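Local structure of repeat Five Residue (Rfr) protein or pentapeptide repeat protein (Cyanothece, 2O6W) at residues A[2-5]-A[6-10]; A[141-144]-A[145-149]. The protein is of unknown function but belongs to the pentapeptide repeat proteins, whose chain winds into a beta helix. All coordinates share one frame; numbering follows the deposited sequence.

Overall arrangement
The two contacts lie at the two ends of the chain, in series along it and on opposite sides of its centre. Interaction 1 is made within helix 2-10, the one helix modelled, and interaction 2 is a tight loop just before the C-terminus; their centres are about 33 Å apart and their nearest atoms about 24 Å, so neither touches the other. Between them run the coils of the pentapeptide-repeat beta helix. Each contact sits at the surface, about 17 Å and about 19 Å from the centre of the chain to the centre of the contact. With the function unknown, no active site can be placed; a bound arsenic lies about 4 Å from the side chain of T143 in interaction 2.

Interaction 1: A[2-5]-A[6-10]; sequences MTNN and LYRLE
Residues 2-5 pass into 6-10 as one unbroken alpha helix, its i to i+4 ladder running from L6 N to M2 O (2.9 Å), Y7 N to T3 O, R8 N to N4 O (3.0 Å) and L9 N to N5 O. On one side the selenomethionine M2 holds CG anti to its backbone N, and the bend at chi2 (51°) brings SE to within 4.2 Å of L6 CG; its long unbranched chain can fold back on L6, the residue four on along the helix, and M2 also reaches V23. On another side of the helix R8, one turn on from N4, folds back toward the N-terminus. With CG anti to the carbonyl carbon (chi1 -69°) and chi2 nearly extended, its CD comes within 3.3 Å of N4 OD1, which lies at the guanidinium edge, near its plane. The bend at chi3 then turns the guanidinium, bringing NH1 to 3.5 Å from N5 OD1 and NE toward E14. N5 runs alongside R8 and points the same way, its amide turned 74° against the guanidinium. The charge itself is met beyond the helix, where NE forms a salt bridge with E14; a long, branched cation can brush both asparagines and still reach that acid. A leucine here would probably leave E14 without its positive mate and take the cationic neighbour from N5. M2, N5, R8 and the buried L9 all touch neighbouring loops, L9 meeting V56. N5 rests on C15 and R8 on C18, the two halves of a disulfide, so this short N-terminal alpha helix lies on a disulfide-closed loop.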
loop_
_atom_site.group_PDB
_atom_site.type_symbol
_atom_site.label_atom_id
_atom_site.label_comp_id
_atom_site.label_asym_id
_atom_site.label_seq_id
_atom_site.Cartn_x
_atom_site.Cartn_y
_atom_site.Cartn_z
HETATM N N MSE A 2 -11.522 -6.161 15.337
HETATM C CA MSE A 2 -10.357 -6.435 14.514
HETATM C C MSE A 2 -10.498 -7.768 13.786
HETATM O O MSE A 2 -10.129 -7.904 12.616
HETATM C CB MSE A 2 -9.099 -6.470 15.378
HETATM C CG MSE A 2 -7.832 -6.718 14.581
HETATM SE SE MSE A 2 -7.668 -5.501 13.061
HETATM C CE MSE A 2 -7.488 -3.810 14.020
ATOM N N THR A 3 -11.027 -8.754 14.496
ATOM C CA THR A 3 -11.229 -10.083 13.944
ATOM C C THR A 3 -12.098 -10.003 12.680
ATOM O O THR A 3 -11.814 -10.658 11.680
ATOM C CB THR A 3 -11.892 -10.993 15.005
ATOM O OG1 THR A 3 -11.929 -12.341 14.533
ATOM C CG2 THR A 3 -13.296 -10.517 15.308
ATOM N N ASN A 4 -13.141 -9.179 12.727
ATOM C CA ASN A 4 -14.037 -9.006 11.595
ATOM C C ASN A 4 -13.344 -8.286 10.437
ATOM O O ASN A 4 -13.588 -8.599 9.270
ATOM C CB ASN A 4 -15.287 -8.224 12.020
ATOM C CG ASN A 4 -16.322 -8.124 10.905
ATOM O OD1 ASN A 4 -16.399 -7.116 10.190
ATOM N ND2 ASN A 4 -17.119 -9.181 10.746
ATOM N N ASN A 5 -12.488 -7.317 10.755
ATOM C CA ASN A 5 -11.768 -6.586 9.717
ATOM C C ASN A 5 -10.834 -7.540 8.981
ATOM O O ASN A 5 -10.774 -7.538 7.756
ATOM C CB ASN A 5 -10.962 -5.430 10.320
ATOM C CG ASN A 5 -11.844 -4.366 10.936
ATOM O OD1 ASN A 5 -13.037 -4.291 10.651
ATOM N ND2 ASN A 5 -11.257 -3.529 11.783
ATOM N N LEU A 6 -10.124 -8.366 9.740
ATOM C CA LEU A 6 -9.206 -9.328 9.160
ATOM C C LEU A 6 -9.939 -10.318 8.265
ATOM O O LEU A 6 -9.399 -10.766 7.257
ATOM C CB LEU A 6 -8.466 -10.086 10.264
ATOM C CG LEU A 6 -7.560 -9.249 11.169
ATOM C CD1 LEU A 6 -6.930 -10.146 12.222
ATOM C CD2 LEU A 6 -6.486 -8.568 10.347
ATOM N N TYR A 7 -11.171 -10.654 8.635
ATOM C CA TYR A 7 -11.958 -11.596 7.854
ATOM C C TYR A 7 -12.382 -10.967 6.542
ATOM O O TYR A 7 -12.328 -11.602 5.494
ATOM C CB TYR A 7 -13.202 -12.034 8.618
ATOM C CG TYR A 7 -13.969 -13.133 7.922
ATOM C CD1 TYR A 7 -13.429 -14.414 7.804
ATOM C CD2 TYR A 7 -15.242 -12.903 7.399
ATOM C CE1 TYR A 7 -14.136 -15.440 7.190
ATOM C CE2 TYR A 7 -15.961 -13.925 6.781
ATOM C CZ TYR A 7 -15.400 -15.189 6.685
ATOM O OH TYR A 7 -16.116 -16.211 6.099
ATOM N N ARG A 8 -12.819 -9.715 6.605
ATOM C CA ARG A 8 -13.236 -9.010 5.408
ATOM C C ARG A 8 -12.050 -8.884 4.463
ATOM O O ARG A 8 -12.210 -8.931 3.250
ATOM C CB ARG A 8 -13.767 -7.621 5.769
ATOM C CG ARG A 8 -15.083 -7.638 6.522
ATOM C CD ARG A 8 -15.341 -6.303 7.202
ATOM N NE ARG A 8 -15.400 -5.190 6.261
ATOM C CZ ARG A 8 -15.315 -3.912 6.619
ATOM N NH1 ARG A 8 -15.166 -3.596 7.899
ATOM N NH2 ARG A 8 -15.372 -2.952 5.703
ATOM N N LEU A 9 -10.857 -8.733 5.023
ATOM C CA LEU A 9 -9.655 -8.598 4.209
ATOM C C LEU A 9 -9.259 -9.889 3.509
ATOM O O LEU A 9 -8.972 -9.895 2.314
ATOM C CB LEU A 9 -8.473 -8.142 5.062
ATOM C CG LEU A 9 -8.039 -6.686 5.010
ATOM C CD1 LEU A 9 -6.872 -6.530 5.957
ATOM C CD2 LEU A 9 -7.639 -6.276 3.590
ATOM N N GLU A 10 -9.233 -10.976 4.266
ATOM C CA GLU A 10 -8.849 -12.267 3.726
ATOM C C GLU A 10 -9.887 -12.842 2.770
ATOM O O GLU A 10 -9.538 -13.359 1.710
ATOM C CB GLU A 10 -8.600 -13.253 4.868
ATOM C CG GLU A 10 -8.063 -14.607 4.428
ATOM C CD GLU A 10 -6.629 -14.545 3.931
ATOM O OE1 GLU A 10 -6.082 -15.611 3.562
ATOM O OE2 GLU A 10 -6.047 -13.438 3.911
#

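Interaction 2: A[141-144]-A[145-149]; sequences IETD and KNTVW
D144 and T147 meet at the two ends of a type I beta turn, closed by the backbone bond from T147 N to D144 O (3.0 Å). Followed outward from CB, the D144 side chain turns back over the turn: CG sits between the backbone N and the carbonyl carbon (chi1 61°), 3.5 Å from N146 N. Its OD1 then receives a weak bond from T147 N (2.9 Å, 122°) and lies 3.0 Å from T147 OG1, whose strongest partner is the carbonyl of L123; G125 N, from the preceding coil, also bonds to OD1. An aspartate suits this corner because one short carboxylate can take N-H groups both from its own turn and from the coil before it. At the tip, OD2 takes a bond from a water (2.6 Å) that also donates to N146 OD1, bridging two side chains whose planes stand 86° apart. The turn belongs to the C-terminal end of the pentapeptide-repeat beta helix, where E142 and V148 make backbone bonds to the coil at 121-128. Before the turn, T143 sets CB 3.5 Å from T147 OG1 and its methyl CG2 at the edge of the W149 ring, 3.9 Å from CZ2. Farther along that edge I141 CD1 approaches W149 CH2 at 4.0 Å; a beta-branched methyl and a long aliphatic arm both suit the rim of the broad indole, which also rests on L133.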
loop_
_atom_site.group_PDB
_atom_site.type_symbol
_atom_site.label_atom_id
_atom_site.label_comp_id
_atom_site.label_asym_id
_atom_site.label_seq_id
_atom_site.Cartn_x
_atom_site.Cartn_y
_atom_site.Cartn_z
ATOM N N ILE A 141 1.160 16.139 -5.871
ATOM C CA ILE A 141 1.637 15.691 -4.560
ATOM C C ILE A 141 2.137 16.876 -3.736
ATOM O O ILE A 141 2.524 17.903 -4.284
ATOM C CB ILE A 141 2.792 14.667 -4.680
ATOM C CG1 ILE A 141 3.958 15.272 -5.462
ATOM C CG2 ILE A 141 2.304 13.410 -5.360
ATOM C CD1 ILE A 141 5.173 14.370 -5.538
ATOM N N GLU A 142 2.124 16.726 -2.420
ATOM C CA GLU A 142 2.583 17.775 -1.523
ATOM C C GLU A 142 3.858 17.291 -0.834
ATOM O O GLU A 142 3.951 16.131 -0.428
ATOM C CB GLU A 142 1.507 18.074 -0.477
ATOM C CG GLU A 142 0.137 18.386 -1.066
ATOM C CD GLU A 142 -0.972 18.425 -0.011
ATOM O OE1 GLU A 142 -0.892 19.262 0.915
ATOM O OE2 GLU A 142 -1.926 17.617 -0.111
ATOM N N THR A 143 4.845 18.170 -0.715
ATOM C CA THR A 143 6.102 17.809 -0.073
ATOM C C THR A 143 6.608 18.949 0.802
ATOM O O THR A 143 5.970 19.992 0.903
ATOM C CB THR A 143 7.189 17.464 -1.116
ATOM O OG1 THR A 143 7.360 18.568 -2.013
ATOM C CG2 THR A 143 6.797 16.227 -1.908
ATOM N N ASP A 144 7.749 18.741 1.444
ATOM C CA ASP A 144 8.334 19.766 2.291
ATOM C C ASP A 144 9.814 19.480 2.471
ATOM O O ASP A 144 10.343 18.530 1.888
ATOM C CB ASP A 144 7.627 19.813 3.646
ATOM C CG ASP A 144 7.732 18.507 4.413
ATOM O OD1 ASP A 144 8.417 17.574 3.934
ATOM O OD2 ASP A 144 7.130 18.413 5.507
ATOM N N LYS A 145 10.490 20.291 3.274
ATOM C CA LYS A 145 11.921 20.094 3.490
ATOM C C LYS A 145 12.222 18.743 4.141
ATOM O O LYS A 145 13.339 18.239 4.044
ATOM C CB LYS A 145 12.481 21.226 4.358
ATOM C CG LYS A 145 11.890 21.296 5.754
ATOM C CD LYS A 145 12.594 22.337 6.610
ATOM C CE LYS A 145 12.018 22.371 8.021
ATOM N NZ LYS A 145 12.673 23.394 8.883
ATOM N N ASN A 146 11.218 18.164 4.797
ATOM C CA ASN A 146 11.369 16.876 5.475
ATOM C C ASN A 146 11.233 15.672 4.540
ATOM O O ASN A 146 11.642 14.566 4.888
ATOM C CB ASN A 146 10.346 16.769 6.604
ATOM C CG ASN A 146 10.600 17.775 7.714
ATOM O OD1 ASN A 146 9.681 18.464 8.168
ATOM N ND2 ASN A 146 11.851 17.858 8.163
ATOM N N THR A 147 10.647 15.891 3.363
ATOM C CA THR A 147 10.467 14.837 2.374
ATOM C C THR A 147 11.846 14.437 1.871
ATOM O O THR A 147 12.617 15.282 1.412
ATOM C CB THR A 147 9.623 15.329 1.174
ATOM O OG1 THR A 147 8.307 15.680 1.620
ATOM C CG2 THR A 147 9.529 14.258 0.097
ATOM N N VAL A 148 12.149 13.149 1.952
ATOM C CA VAL A 148 13.442 12.632 1.528
ATOM C C VAL A 148 13.306 11.835 0.242
ATOM O O VAL A 148 12.496 10.920 0.171
ATOM C CB VAL A 148 14.024 11.727 2.622
ATOM C CG1 VAL A 148 15.404 11.231 2.222
ATOM C CG2 VAL A 148 14.067 12.489 3.935
ATOM N N TRP A 149 14.102 12.178 -0.768
ATOM C CA TRP A 149 14.049 11.481 -2.051
ATOM C C TRP A 149 15.283 10.625 -2.309
ATOM O O TRP A 149 15.239 9.690 -3.109
ATOM C CB TRP A 149 13.893 12.478 -3.199
ATOM C CG TRP A 149 12.608 13.249 -3.174
ATOM C CD1 TRP A 149 12.380 14.455 -2.575
ATOM C CD2 TRP A 149 11.364 12.854 -3.770
ATOM N NE1 TRP A 149 11.071 14.840 -2.769
ATOM C CE2 TRP A 149 10.427 13.876 -3.497
ATOM C CE3 TRP A 149 10.955 11.739 -4.513
ATOM C CZ2 TRP A 149 9.100 13.812 -3.935
ATOM C CZ3 TRP A 149 9.634 11.673 -4.949
ATOM C CH2 TRP A 149 8.723 12.708 -4.660
HETATM O O HOH W 1 7.034 16.999 7.735
#